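Local coordinates for putative type VI secretion protein (Escherichia coli, PDB 6SKI) that probably acts as a phospholipase toxin of the type VI secretion system, carried by the VgrG spike for delivery into target cells, at residues N327-L332 with A404-R409; E287-F292 with C488-N493; N318-P323 with R409-N414; W492-D497 with K520-P525. All coordinates share one frame; numbering follows the deposited sequence.

Interaction 1 of 4, residues N327-L332 with A404-R409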
loop_
_atom_site.group_PDB
_atom_site.type_symbol
_atom_site.label_atom_id
_atom_site.label_comp_id
_atom_site.label_asym_id
_atom_site.label_seq_id
_atom_site.Cartn_x
_atom_site.Cartn_y
_atom_site.Cartn_z
ATOM N N ASN A 327 7.249 1.249 21.265
ATOM C CA ASN A 327 8.159 1.963 22.145
ATOM C C ASN A 327 9.375 2.360 21.327
ATOM O O ASN A 327 10.002 1.507 20.690
ATOM C CB ASN A 327 8.579 1.102 23.333
ATOM C CG ASN A 327 7.448 0.852 24.294
ATOM O OD1 ASN A 327 6.694 1.760 24.630
ATOM N ND2 ASN A 327 7.315 -0.389 24.737
ATOM N N GLU A 328 9.706 3.642 21.345
ATOM C CA GLU A 328 10.770 4.189 20.518
ATOM C C GLU A 328 12.034 4.331 21.351
ATOM O O GLU A 328 12.099 5.175 22.249
ATOM C CB GLU A 328 10.361 5.537 19.929
ATOM C CG GLU A 328 9.262 5.441 18.892
ATOM C CD GLU A 328 8.981 6.766 18.222
ATOM O OE1 GLU A 328 9.084 7.808 18.898
ATOM O OE2 GLU A 328 8.656 6.767 17.017
ATOM N N SER A 329 13.028 3.507 21.053
ATOM C CA SER A 329 14.381 3.656 21.575
ATOM C C SER A 329 15.273 3.747 20.346
ATOM O O SER A 329 15.668 2.724 19.781
ATOM C CB SER A 329 14.761 2.490 22.478
ATOM O OG SER A 329 13.801 2.309 23.502
ATOM N N LEU A 330 15.595 4.969 19.933
ATOM C CA LEU A 330 16.102 5.208 18.592
ATOM C C LEU A 330 17.427 5.947 18.631
ATOM O O LEU A 330 17.600 6.888 19.404
ATOM C CB LEU A 330 15.102 6.026 17.768
ATOM C CG LEU A 330 13.633 5.623 17.849
ATOM C CD1 LEU A 330 12.771 6.688 17.212
ATOM C CD2 LEU A 330 13.403 4.279 17.185
ATOM N N PHE A 331 18.359 5.523 17.787
ATOM C CA PHE A 331 19.555 6.308 17.530
ATOM C C PHE A 331 19.204 7.401 16.534
ATOM O O PHE A 331 18.837 7.113 15.393
ATOM C CB PHE A 331 20.682 5.433 16.985
ATOM C CG PHE A 331 21.416 4.664 18.037
ATOM C CD1 PHE A 331 21.815 5.276 19.207
ATOM C CD2 PHE A 331 21.725 3.332 17.850
ATOM C CE1 PHE A 331 22.492 4.572 20.173
ATOM C CE2 PHE A 331 22.408 2.626 18.813
ATOM C CZ PHE A 331 22.790 3.247 19.976
ATOM N N LEU A 332 19.305 8.652 16.965
ATOM C CA LEU A 332 19.026 9.782 16.097
ATOM C C LEU A 332 20.292 10.342 15.477
ATOM O O LEU A 332 20.225 11.304 14.705
ATOM C CB LEU A 332 18.286 10.870 16.874
ATOM C CG LEU A 332 16.851 10.528 17.271
ATOM C CD1 LEU A 332 16.082 11.787 17.618
ATOM C CD2 LEU A 332 16.154 9.767 16.162
ATOM N N ALA A 404 26.416 8.304 20.653
ATOM C CA ALA A 404 25.302 8.483 19.734
ATOM C C ALA A 404 24.246 9.356 20.394
ATOM O O ALA A 404 24.313 9.649 21.585
ATOM C CB ALA A 404 24.704 7.143 19.307
ATOM N N VAL A 405 23.277 9.794 19.601
ATOM C CA VAL A 405 22.119 10.516 20.118
ATOM C C VAL A 405 20.949 9.548 20.213
ATOM O O VAL A 405 20.556 8.936 19.216
ATOM C CB VAL A 405 21.769 11.720 19.236
ATOM C CG1 VAL A 405 20.650 12.519 19.865
ATOM C CG2 VAL A 405 22.983 12.583 19.041
ATOM N N PHE A 406 20.394 9.408 21.410
ATOM C CA PHE A 406 19.311 8.479 21.683
ATOM C C PHE A 406 18.032 9.234 22.013
ATOM O O PHE A 406 18.049 10.216 22.761
ATOM C CB PHE A 406 19.671 7.556 22.845
ATOM C CG PHE A 406 19.082 6.185 22.733
ATOM C CD1 PHE A 406 19.455 5.339 21.706
ATOM C CD2 PHE A 406 18.160 5.739 23.655
ATOM C CE1 PHE A 406 18.919 4.078 21.603
ATOM C CE2 PHE A 406 17.616 4.481 23.553
ATOM C CZ PHE A 406 18.000 3.650 22.527
ATOM N N PHE A 407 16.928 8.769 21.446
ATOM C CA PHE A 407 15.597 9.259 21.759
ATOM C C PHE A 407 14.810 8.127 22.397
ATOM O O PHE A 407 14.726 7.031 21.833
ATOM C CB PHE A 407 14.889 9.759 20.502
ATOM C CG PHE A 407 13.549 10.371 20.766
ATOM C CD1 PHE A 407 13.430 11.482 21.575
ATOM C CD2 PHE A 407 12.408 9.835 20.203
ATOM C CE1 PHE A 407 12.202 12.044 21.816
ATOM C CE2 PHE A 407 11.178 10.395 20.443
ATOM C CZ PHE A 407 11.076 11.501 21.250
ATOM N N GLU A 408 14.250 8.387 23.577
ATOM C CA GLU A 408 13.444 7.409 24.293
ATOM C C GLU A 408 12.043 7.966 24.481
ATOM O O GLU A 408 11.862 8.984 25.154
ATOM C CB GLU A 408 14.060 7.063 25.648
ATOM C CG GLU A 408 15.365 6.305 25.570
ATOM C CD GLU A 408 16.398 6.823 26.550
ATOM O OE1 GLU A 408 16.525 6.239 27.646
ATOM O OE2 GLU A 408 17.082 7.818 26.226
ATOM N N ARG A 409 11.061 7.292 23.899
ATOM C CA ARG A 409 9.659 7.618 24.096
ATOM C C ARG A 409 8.903 6.315 24.279
ATOM O O ARG A 409 9.191 5.329 23.600
ATOM C CB ARG A 409 9.086 8.410 22.919
ATOM C CG ARG A 409 7.685 8.924 23.167
ATOM C CD ARG A 409 7.283 9.960 22.143
ATOM N NE ARG A 409 7.661 9.565 20.795
ATOM C CZ ARG A 409 7.053 9.998 19.699
ATOM N NH1 ARG A 409 6.039 10.844 19.794
ATOM N NH2 ARG A 409 7.460 9.586 18.509
#
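Residues E328-F331 pair with F406-R409 as neighbouring antiparallel strands of a three-stranded sheet, E328 with R409 and L330 with F407 forming the hydrogen-bonded pairs. The ladder is regular: L330 N gives to F407 O and F407 N to L330 O, each at 2.9 Å, and L332 N carries it one step further to V405 O. On the face bearing F331 and F406 the two rings meet as an offset edge-to-face pair, centroids 5.2 Å apart and planes at 72°, with the edge of F406 turned to the face of F331. S329 CB touches F406 CZ, while A404 CB touches F331 CD1. The other face is part charged: R409 and E328 form a salt bridge, NH2 and, weakly, NE to OE1, though NH2 is modelled implausibly close and its exact distance is doubtful. The two side chains run side by side, carboxylate and guanidinium planes 47° apart. R409 CG is anti to the backbone N (chi1 -172°) and the chain bends at chi3, which turns its end back to E328; NH2 also bonds T486 O. F407 CB packs on L332 CD1 at 3.7 Å. Helix 72-85 lies against F331 and F406, helix 350-362 against L332 and V405, and strand 376-386 pairs with the far edge of 398-409.

Interaction 2 of 4, residues E287-F292 with C488-N493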
loop_
_atom_site.group_PDB
_atom_site.type_symbol
_atom_site.label_atom_id
_atom_site.label_comp_id
_atom_site.label_asym_id
_atom_site.label_seq_id
_atom_site.Cartn_x
_atom_site.Cartn_y
_atom_site.Cartn_z
ATOM N N GLU A 287 7.579 12.424 7.846
ATOM C CA GLU A 287 8.261 11.242 7.344
ATOM C C GLU A 287 9.558 11.705 6.703
ATOM O O GLU A 287 9.541 12.553 5.805
ATOM C CB GLU A 287 7.396 10.481 6.342
ATOM C CG GLU A 287 8.112 9.336 5.654
ATOM C CD GLU A 287 8.571 8.265 6.618
ATOM O OE1 GLU A 287 7.955 8.116 7.691
ATOM O OE2 GLU A 287 9.552 7.565 6.305
ATOM N N TYR A 288 10.677 11.156 7.168
ATOM C CA TYR A 288 11.985 11.680 6.815
ATOM C C TYR A 288 12.965 10.607 6.378
ATOM O O TYR A 288 14.125 10.929 6.116
ATOM C CB TYR A 288 12.576 12.442 8.006
ATOM C CG TYR A 288 11.706 13.578 8.476
ATOM C CD1 TYR A 288 11.333 14.589 7.612
ATOM C CD2 TYR A 288 11.229 13.618 9.774
ATOM C CE1 TYR A 288 10.531 15.620 8.034
ATOM C CE2 TYR A 288 10.426 14.645 10.203
ATOM C CZ TYR A 288 10.079 15.642 9.327
ATOM O OH TYR A 288 9.277 16.675 9.746
ATOM N N ARG A 289 12.543 9.351 6.297
ATOM C CA ARG A 289 13.449 8.260 5.996
ATOM C C ARG A 289 13.969 8.365 4.567
ATOM O O ARG A 289 13.337 8.944 3.681
ATOM C CB ARG A 289 12.745 6.924 6.205
ATOM C CG ARG A 289 12.765 6.448 7.635
ATOM C CD ARG A 289 12.056 5.128 7.769
ATOM N NE ARG A 289 10.623 5.280 7.566
ATOM C CZ ARG A 289 9.730 4.341 7.846
ATOM N NH1 ARG A 289 10.127 3.181 8.343
ATOM N NH2 ARG A 289 8.443 4.562 7.632
ATOM N N TYR A 290 15.149 7.786 4.352
ATOM C CA TYR A 290 15.746 7.796 3.024
ATOM C C TYR A 290 15.061 6.791 2.108
ATOM O O TYR A 290 14.824 7.080 0.931
ATOM C CB TYR A 290 17.245 7.503 3.126
ATOM C CG TYR A 290 17.938 7.323 1.798
ATOM C CD1 TYR A 290 18.538 8.393 1.157
ATOM C CD2 TYR A 290 17.998 6.079 1.185
ATOM C CE1 TYR A 290 19.170 8.234 -0.054
ATOM C CE2 TYR A 290 18.622 5.912 -0.024
ATOM C CZ TYR A 290 19.209 6.991 -0.640
ATOM O OH TYR A 290 19.839 6.829 -1.851
ATOM N N ASN A 291 14.726 5.619 2.634
ATOM C CA ASN A 291 14.079 4.576 1.855
ATOM C C ASN A 291 12.598 4.839 1.637
ATOM O O ASN A 291 11.943 4.059 0.941
ATOM C CB ASN A 291 14.258 3.223 2.542
ATOM C CG ASN A 291 15.586 2.584 2.223
ATOM O OD1 ASN A 291 16.169 2.831 1.173
ATOM N ND2 ASN A 291 16.080 1.765 3.138
ATOM N N PHE A 292 12.058 5.913 2.208
ATOM C CA PHE A 292 10.648 6.263 2.064
ATOM C C PHE A 292 10.601 7.677 1.512
ATOM O O PHE A 292 10.489 8.652 2.255
ATOM C CB PHE A 292 9.912 6.146 3.387
ATOM C CG PHE A 292 9.799 4.741 3.892
ATOM C CD1 PHE A 292 10.891 4.104 4.451
ATOM C CD2 PHE A 292 8.604 4.060 3.812
ATOM C CE1 PHE A 292 10.790 2.815 4.915
ATOM C CE2 PHE A 292 8.498 2.771 4.277
ATOM C CZ PHE A 292 9.592 2.149 4.830
ATOM N N CYS A 488 8.415 8.760 15.495
ATOM C CA CYS A 488 9.686 9.046 14.842
ATOM C C CYS A 488 10.117 7.776 14.120
ATOM O O CYS A 488 10.568 6.816 14.751
ATOM C CB CYS A 488 10.732 9.502 15.855
ATOM S SG CYS A 488 12.342 9.882 15.137
ATOM N N SER A 489 9.971 7.768 12.797
ATOM C CA SER A 489 10.238 6.578 12.005
ATOM C C SER A 489 11.646 6.544 11.435
ATOM O O SER A 489 12.125 5.463 11.080
ATOM C CB SER A 489 9.229 6.469 10.857
ATOM O OG SER A 489 9.208 7.654 10.084
ATOM N N ALA A 490 12.311 7.690 11.344
ATOM C CA ALA A 490 13.690 7.751 10.890
ATOM C C ALA A 490 14.618 7.640 12.090
ATOM O O ALA A 490 14.523 8.430 13.032
ATOM C CB ALA A 490 13.952 9.051 10.130
ATOM N N ASN A 491 15.506 6.651 12.057
ATOM C CA ASN A 491 16.443 6.435 13.146
ATOM C C ASN A 491 17.713 5.829 12.581
ATOM O O ASN A 491 17.778 5.455 11.409
ATOM C CB ASN A 491 15.860 5.528 14.235
ATOM C CG ASN A 491 15.246 4.267 13.677
ATOM O OD1 ASN A 491 15.951 3.346 13.277
ATOM N ND2 ASN A 491 13.923 4.210 13.660
ATOM N N TRP A 492 18.728 5.733 13.429
ATOM C CA TRP A 492 20.007 5.163 13.034
ATOM C C TRP A 492 20.234 3.819 13.709
ATOM O O TRP A 492 21.372 3.423 13.959
ATOM C CB TRP A 492 21.143 6.131 13.353
ATOM C CG TRP A 492 21.287 7.213 12.337
ATOM C CD1 TRP A 492 20.809 8.483 12.424
ATOM C CD2 TRP A 492 21.954 7.122 11.077
ATOM N NE1 TRP A 492 21.137 9.191 11.298
ATOM C CE2 TRP A 492 21.841 8.376 10.454
ATOM C CE3 TRP A 492 22.638 6.100 10.413
ATOM C CZ2 TRP A 492 22.383 8.637 9.202
ATOM C CZ3 TRP A 492 23.176 6.362 9.174
ATOM C CH2 TRP A 492 23.046 7.619 8.581
ATOM N N ASN A 493 19.151 3.107 14.004
ATOM C CA ASN A 493 19.267 1.756 14.525
ATOM C C ASN A 493 19.749 0.830 13.423
ATOM O O ASN A 493 19.276 0.894 12.285
ATOM C CB ASN A 493 17.923 1.269 15.060
ATOM C CG ASN A 493 17.517 1.964 16.333
ATOM O OD1 ASN A 493 16.462 1.687 16.894
ATOM N ND2 ASN A 493 18.358 2.865 16.804
#
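E287 OE1 receives a hydrogen bond from S489 OG at 2.7 Å and a weak one from H310 N, so two separate parts of the chain meet on one oxygen. This joins two irregular loops of an alpha/beta-hydrolase-type fold, one following strand 278-284 and the other following helix 476-483. H310, with S197 and D245, is arranged as a probable Ser-His-Asp triad, as expected for this fold. The serine S489 approaches OE1 on its syn side but 34° out of the carboxylate plane. On the second oxygen, OE2, R289 NE makes a straight salt-bridge bond of 2.8 Å, lying almost in the guanidinium plane and using the syn lone pair; R289 N adds a weak bond. With E287 CG anti to its backbone N (chi1 173°) and the chain turned at chi2, the carboxylate reaches both partners. R289 NH1 goes on to N526 OD1, so its charged end is held at two edges. Beside it, A490 CB packs on R289 CG at 3.8 Å and on Y288 CB at 4.2 Å. The guanidinium is also sandwiched: F292 CE1 lies over the centre of one face, and S489 CB sits over the other, 3.7 Å from R289 CZ.

Interaction 3 of 4, residues N318-P323 with R409-N414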
loop_
_atom_site.group_PDB
_atom_site.type_symbol
_atom_site.label_atom_id
_atom_site.label_comp_id
_atom_site.label_asym_id
_atom_site.label_seq_id
_atom_site.Cartn_x
_atom_site.Cartn_y
_atom_site.Cartn_z
ATOM N N ASN A 318 0.894 -0.461 16.122
ATOM C CA ASN A 318 0.100 -1.181 17.104
ATOM C C ASN A 318 -0.340 -0.255 18.238
ATOM O O ASN A 318 0.334 0.733 18.544
ATOM C CB ASN A 318 0.887 -2.365 17.654
ATOM C CG ASN A 318 1.652 -3.095 16.581
ATOM O OD1 ASN A 318 2.594 -2.564 16.006
ATOM N ND2 ASN A 318 1.236 -4.318 16.290
ATOM N N PRO A 319 -1.473 -0.549 18.869
ATOM C CA PRO A 319 -1.981 0.319 19.933
ATOM C C PRO A 319 -1.105 0.289 21.176
ATOM O O PRO A 319 -0.209 -0.543 21.329
ATOM C CB PRO A 319 -3.368 -0.266 20.218
ATOM C CG PRO A 319 -3.727 -0.957 18.940
ATOM C CD PRO A 319 -2.443 -1.609 18.559
ATOM N N VAL A 320 -1.392 1.231 22.077
ATOM C CA VAL A 320 -0.559 1.444 23.258
ATOM C C VAL A 320 -0.570 0.225 24.175
ATOM O O VAL A 320 0.457 -0.135 24.764
ATOM C CB VAL A 320 -1.012 2.717 23.996
ATOM C CG1 VAL A 320 -0.769 2.599 25.489
ATOM C CG2 VAL A 320 -0.278 3.914 23.450
ATOM N N GLY A 321 -1.715 -0.431 24.317
ATOM C CA GLY A 321 -1.834 -1.508 25.277
ATOM C C GLY A 321 -1.559 -2.897 24.748
ATOM O O GLY A 321 -1.633 -3.859 25.519
ATOM N N SER A 322 -1.234 -3.038 23.468
ATOM C CA SER A 322 -0.953 -4.345 22.910
ATOM C C SER A 322 0.408 -4.847 23.386
ATOM O O SER A 322 1.247 -4.066 23.837
ATOM C CB SER A 322 -0.988 -4.288 21.386
ATOM O OG SER A 322 -0.201 -3.217 20.901
ATOM N N PRO A 323 0.642 -6.158 23.306
ATOM C CA PRO A 323 2.000 -6.671 23.536
ATOM C C PRO A 323 3.003 -6.172 22.516
ATOM O O PRO A 323 4.209 -6.185 22.793
ATOM C CB PRO A 323 1.807 -8.187 23.434
ATOM C CG PRO A 323 0.411 -8.378 23.919
ATOM C CD PRO A 323 -0.333 -7.258 23.239
ATOM N N ARG A 409 11.061 7.292 23.899
ATOM C CA ARG A 409 9.659 7.618 24.096
ATOM C C ARG A 409 8.903 6.315 24.279
ATOM O O ARG A 409 9.191 5.329 23.600
ATOM C CB ARG A 409 9.086 8.410 22.919
ATOM C CG ARG A 409 7.685 8.924 23.167
ATOM C CD ARG A 409 7.283 9.960 22.143
ATOM N NE ARG A 409 7.661 9.565 20.795
ATOM C CZ ARG A 409 7.053 9.998 19.699
ATOM N NH1 ARG A 409 6.039 10.844 19.794
ATOM N NH2 ARG A 409 7.460 9.586 18.509
ATOM N N MET A 410 7.952 6.300 25.201
ATOM C CA MET A 410 7.262 5.074 25.563
ATOM C C MET A 410 5.768 5.221 25.322
ATOM O O MET A 410 5.189 6.279 25.586
ATOM C CB MET A 410 7.523 4.710 27.025
ATOM C CG MET A 410 8.878 4.068 27.268
ATOM S SD MET A 410 8.840 2.273 27.155
ATOM C CE MET A 410 7.287 1.928 27.969
ATOM N N ALA A 411 5.156 4.152 24.814
ATOM C CA ALA A 411 3.711 4.067 24.615
ATOM C C ALA A 411 3.216 5.162 23.670
ATOM O O ALA A 411 2.390 6.004 24.028
ATOM C CB ALA A 411 2.972 4.122 25.956
ATOM N N VAL A 412 3.736 5.137 22.448
ATOM C CA VAL A 412 3.315 6.085 21.422
ATOM C C VAL A 412 1.937 5.677 20.913
ATOM O O VAL A 412 1.787 4.595 20.329
ATOM C CB VAL A 412 4.334 6.161 20.276
ATOM C CG1 VAL A 412 4.092 7.403 19.442
ATOM C CG2 VAL A 412 5.748 6.160 20.826
ATOM N N PRO A 413 0.911 6.500 21.115
ATOM C CA PRO A 413 -0.428 6.149 20.637
ATOM C C PRO A 413 -0.529 6.197 19.119
ATOM O O PRO A 413 0.135 6.992 18.452
ATOM C CB PRO A 413 -1.314 7.207 21.298
ATOM C CG PRO A 413 -0.399 8.374 21.427
ATOM C CD PRO A 413 0.899 7.773 21.853
ATOM N N ASN A 414 -1.376 5.322 18.574
ATOM C CA ASN A 414 -1.573 5.188 17.137
ATOM C C ASN A 414 -2.877 5.818 16.657
ATOM O O ASN A 414 -3.430 5.385 15.641
ATOM C CB ASN A 414 -1.524 3.713 16.741
ATOM C CG ASN A 414 -2.774 2.959 17.141
ATOM O OD1 ASN A 414 -3.404 3.269 18.149
ATOM N ND2 ASN A 414 -3.141 1.962 16.349
#
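V320 pushes its CG2 methyl into the bend of A411-P413 and has more surface buried here than any other residue of the contact. That methyl lies 3.4 Å from A411 O, 3.6 Å from P413 CA and 4.1 Å from P413 CB, so it touches backbone as much as side chain. CG1, the other branch, meets A411 CB at 4.1 Å. At A411 the chain adopts a left-handed conformation (phi and psi both 60°); both its carbonyl and its methyl meet V320, and its N is held by N327 OD1. N414 is the second main contributor. Its CG sits between the backbone N and the carbonyl carbon (chi1 74°), which lays the amide across P319: OD1 is 3.7 Å from P319 CA and ND2 is 3.9 Å from P319 CG. The amide is also tied weakly, ND2 to Y317 O, while N414 CB lies near N318 O. The two segments meet by van der Waals contact alone; P413 O has a weak polar partner elsewhere, H487 NE2. Within 318-323, S322 OG bonds P319 O at 2.7 Å, and S322 N makes a weak bond to the same oxygen. The arrangement is that of a type I beta turn, P319 to S322 with V320 as its second residue, set against the connection that leads from strand 398-409 to helix 416-431.

Interaction 4 of 4, residues W492-D497 with K520-P525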
loop_
_atom_site.group_PDB
_atom_site.type_symbol
_atom_site.label_atom_id
_atom_site.label_comp_id
_atom_site.label_asym_id
_atom_site.label_seq_id
_atom_site.Cartn_x
_atom_site.Cartn_y
_atom_site.Cartn_z
ATOM N N TRP A 492 18.728 5.733 13.429
ATOM C CA TRP A 492 20.007 5.163 13.034
ATOM C C TRP A 492 20.234 3.819 13.709
ATOM O O TRP A 492 21.372 3.423 13.959
ATOM C CB TRP A 492 21.143 6.131 13.353
ATOM C CG TRP A 492 21.287 7.213 12.337
ATOM C CD1 TRP A 492 20.809 8.483 12.424
ATOM C CD2 TRP A 492 21.954 7.122 11.077
ATOM N NE1 TRP A 492 21.137 9.191 11.298
ATOM C CE2 TRP A 492 21.841 8.376 10.454
ATOM C CE3 TRP A 492 22.638 6.100 10.413
ATOM C CZ2 TRP A 492 22.383 8.637 9.202
ATOM C CZ3 TRP A 492 23.176 6.362 9.174
ATOM C CH2 TRP A 492 23.046 7.619 8.581
ATOM N N ASN A 493 19.151 3.107 14.004
ATOM C CA ASN A 493 19.267 1.756 14.525
ATOM C C ASN A 493 19.749 0.830 13.423
ATOM O O ASN A 493 19.276 0.894 12.285
ATOM C CB ASN A 493 17.923 1.269 15.060
ATOM C CG ASN A 493 17.517 1.964 16.333
ATOM O OD1 ASN A 493 16.462 1.687 16.894
ATOM N ND2 ASN A 493 18.358 2.865 16.804
ATOM N N ILE A 494 20.686 -0.039 13.759
ATOM C CA ILE A 494 21.302 -0.926 12.784
ATOM C C ILE A 494 20.608 -2.276 12.846
ATOM O O ILE A 494 20.169 -2.723 13.915
ATOM C CB ILE A 494 22.820 -1.051 13.021
ATOM C CG1 ILE A 494 23.552 -1.259 11.698
ATOM C CG2 ILE A 494 23.146 -2.182 13.973
ATOM C CD1 ILE A 494 25.043 -1.155 11.816
ATOM N N GLU A 495 20.463 -2.903 11.688
ATOM C CA GLU A 495 19.953 -4.253 11.561
ATOM C C GLU A 495 20.971 -5.075 10.788
ATOM O O GLU A 495 21.863 -4.537 10.130
ATOM C CB GLU A 495 18.593 -4.269 10.855
ATOM C CG GLU A 495 17.475 -3.641 11.661
ATOM C CD GLU A 495 16.103 -3.975 11.119
ATOM O OE1 GLU A 495 16.019 -4.701 10.107
ATOM O OE2 GLU A 495 15.105 -3.507 11.705
ATOM N N SER A 496 20.838 -6.391 10.871
ATOM C CA SER A 496 21.770 -7.285 10.208
ATOM C C SER A 496 21.015 -8.403 9.511
ATOM O O SER A 496 19.896 -8.764 9.885
ATOM C CB SER A 496 22.780 -7.874 11.196
ATOM O OG SER A 496 22.136 -8.712 12.137
ATOM N N ASP A 497 21.651 -8.940 8.477
ATOM C CA ASP A 497 21.170 -10.130 7.795
ATOM C C ASP A 497 22.360 -10.993 7.416
ATOM O O ASP A 497 23.457 -10.496 7.162
ATOM C CB ASP A 497 20.350 -9.787 6.548
ATOM C CG ASP A 497 19.305 -10.837 6.238
ATOM O OD1 ASP A 497 18.401 -11.043 7.073
ATOM O OD2 ASP A 497 19.390 -11.466 5.164
ATOM N N LYS A 520 27.663 -11.390 9.027
ATOM C CA LYS A 520 26.535 -10.489 9.197
ATOM C C LYS A 520 26.772 -9.232 8.375
ATOM O O LYS A 520 27.830 -8.606 8.481
ATOM C CB LYS A 520 26.325 -10.138 10.670
ATOM C CG LYS A 520 25.238 -10.962 11.335
ATOM C CD LYS A 520 24.879 -10.419 12.704
ATOM C CE LYS A 520 26.113 -10.230 13.561
ATOM N NZ LYS A 520 25.755 -9.961 14.978
ATOM N N ALA A 521 25.788 -8.874 7.560
ATOM C CA ALA A 521 25.792 -7.640 6.795
ATOM C C ALA A 521 24.848 -6.656 7.466
ATOM O O ALA A 521 23.739 -7.022 7.861
ATOM C CB ALA A 521 25.360 -7.879 5.347
ATOM N N PHE A 522 25.286 -5.408 7.580
ATOM C CA PHE A 522 24.637 -4.423 8.431
ATOM C C PHE A 522 24.034 -3.311 7.588
ATOM O O PHE A 522 24.694 -2.775 6.693
ATOM C CB PHE A 522 25.633 -3.857 9.439
ATOM C CG PHE A 522 25.978 -4.814 10.537
ATOM C CD1 PHE A 522 27.161 -5.528 10.504
ATOM C CD2 PHE A 522 25.122 -5.000 11.604
ATOM C CE1 PHE A 522 27.477 -6.409 11.509
ATOM C CE2 PHE A 522 25.437 -5.879 12.613
ATOM C CZ PHE A 522 26.615 -6.583 12.564
ATOM N N VAL A 523 22.783 -2.975 7.882
ATOM C CA VAL A 523 22.036 -1.946 7.173
ATOM C C VAL A 523 21.439 -0.994 8.198
ATOM O O VAL A 523 21.129 -1.397 9.324
ATOM C CB VAL A 523 20.931 -2.561 6.289
ATOM C CG1 VAL A 523 19.956 -3.351 7.137
ATOM C CG2 VAL A 523 20.210 -1.494 5.492
ATOM N N PHE A 524 21.314 0.269 7.825
ATOM C CA PHE A 524 20.461 1.177 8.573
ATOM C C PHE A 524 19.139 1.288 7.825
ATOM O O PHE A 524 19.002 2.128 6.929
ATOM C CB PHE A 524 21.126 2.542 8.735
ATOM C CG PHE A 524 22.408 2.496 9.509
ATOM C CD1 PHE A 524 22.397 2.425 10.888
ATOM C CD2 PHE A 524 23.624 2.506 8.855
ATOM C CE1 PHE A 524 23.574 2.380 11.598
ATOM C CE2 PHE A 524 24.802 2.460 9.561
ATOM C CZ PHE A 524 24.777 2.396 10.934
ATOM N N PRO A 525 18.147 0.459 8.162
ATOM C CA PRO A 525 16.947 0.382 7.319
ATOM C C PRO A 525 16.107 1.639 7.357
ATOM O O PRO A 525 15.496 1.996 6.344
ATOM C CB PRO A 525 16.187 -0.812 7.913
ATOM C CG PRO A 525 17.213 -1.556 8.703
ATOM C CD PRO A 525 18.060 -0.482 9.284
#
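The F524 ring is covered on both faces: W492 CE3 lies over one and I494 CG1 over the opposite one, each offset toward the rim. The tryptophan comes edge-on, an edge-to-face pair with centroids 5.1 Å apart and planes at 71°. On the other side I494 CG1 makes a CH-pi contact, 4.0 Å from the centroid of the F524 ring. I494 CD1 then continues to F522 CB at 3.6 Å, so this isoleucine spans two phenylalanines. With chi1 at -80°, CG of W492 is placed opposite its carbonyl carbon, which brings the CE3 edge of the indole to the F524 face. Beyond the aromatic cluster the backbones become a short two-stranded antiparallel ladder. E495 N and V523 O bond almost straight at 2.9 Å, V523 N returns to E495 O, and D497 and A521 exchange a second pair of bonds. Between these, S496 and F522 form a non-hydrogen-bonded pair, with S496 CB 3.6 Å from F522 CE2. E495 lays its extended chain across P525, CG to CG at 3.6 Å. At the far end the K520 chain passes S496, with NZ going on to E79 of helix 72-85, while D497 OD2 turns to N499. The chemistry thus changes along the contact: an apolar, aromatic end next to strand 328-341 gives way to a backbone-bonded end where K520 and D497 take polar partners outside the pair.

Interaction 1 is a buried sheet pairing and interaction 2 a buried loop-to-loop meeting held by polar side chains; interactions 3 and 4 are only partly buried. Strand 328-341 and the loop around W492 tie three of them together: F331 O and W492 N probably hydrogen-bond, joining interaction 1 to interactions 2 and 4, which share W492 and N493. Interactions 1 and 3 share R409. Backbone ladders carry interactions 1 and 4, whereas interaction 3 is van der Waals only. Interactions 3 and 4 stay apart, with nearest atoms about 10 Å from each other.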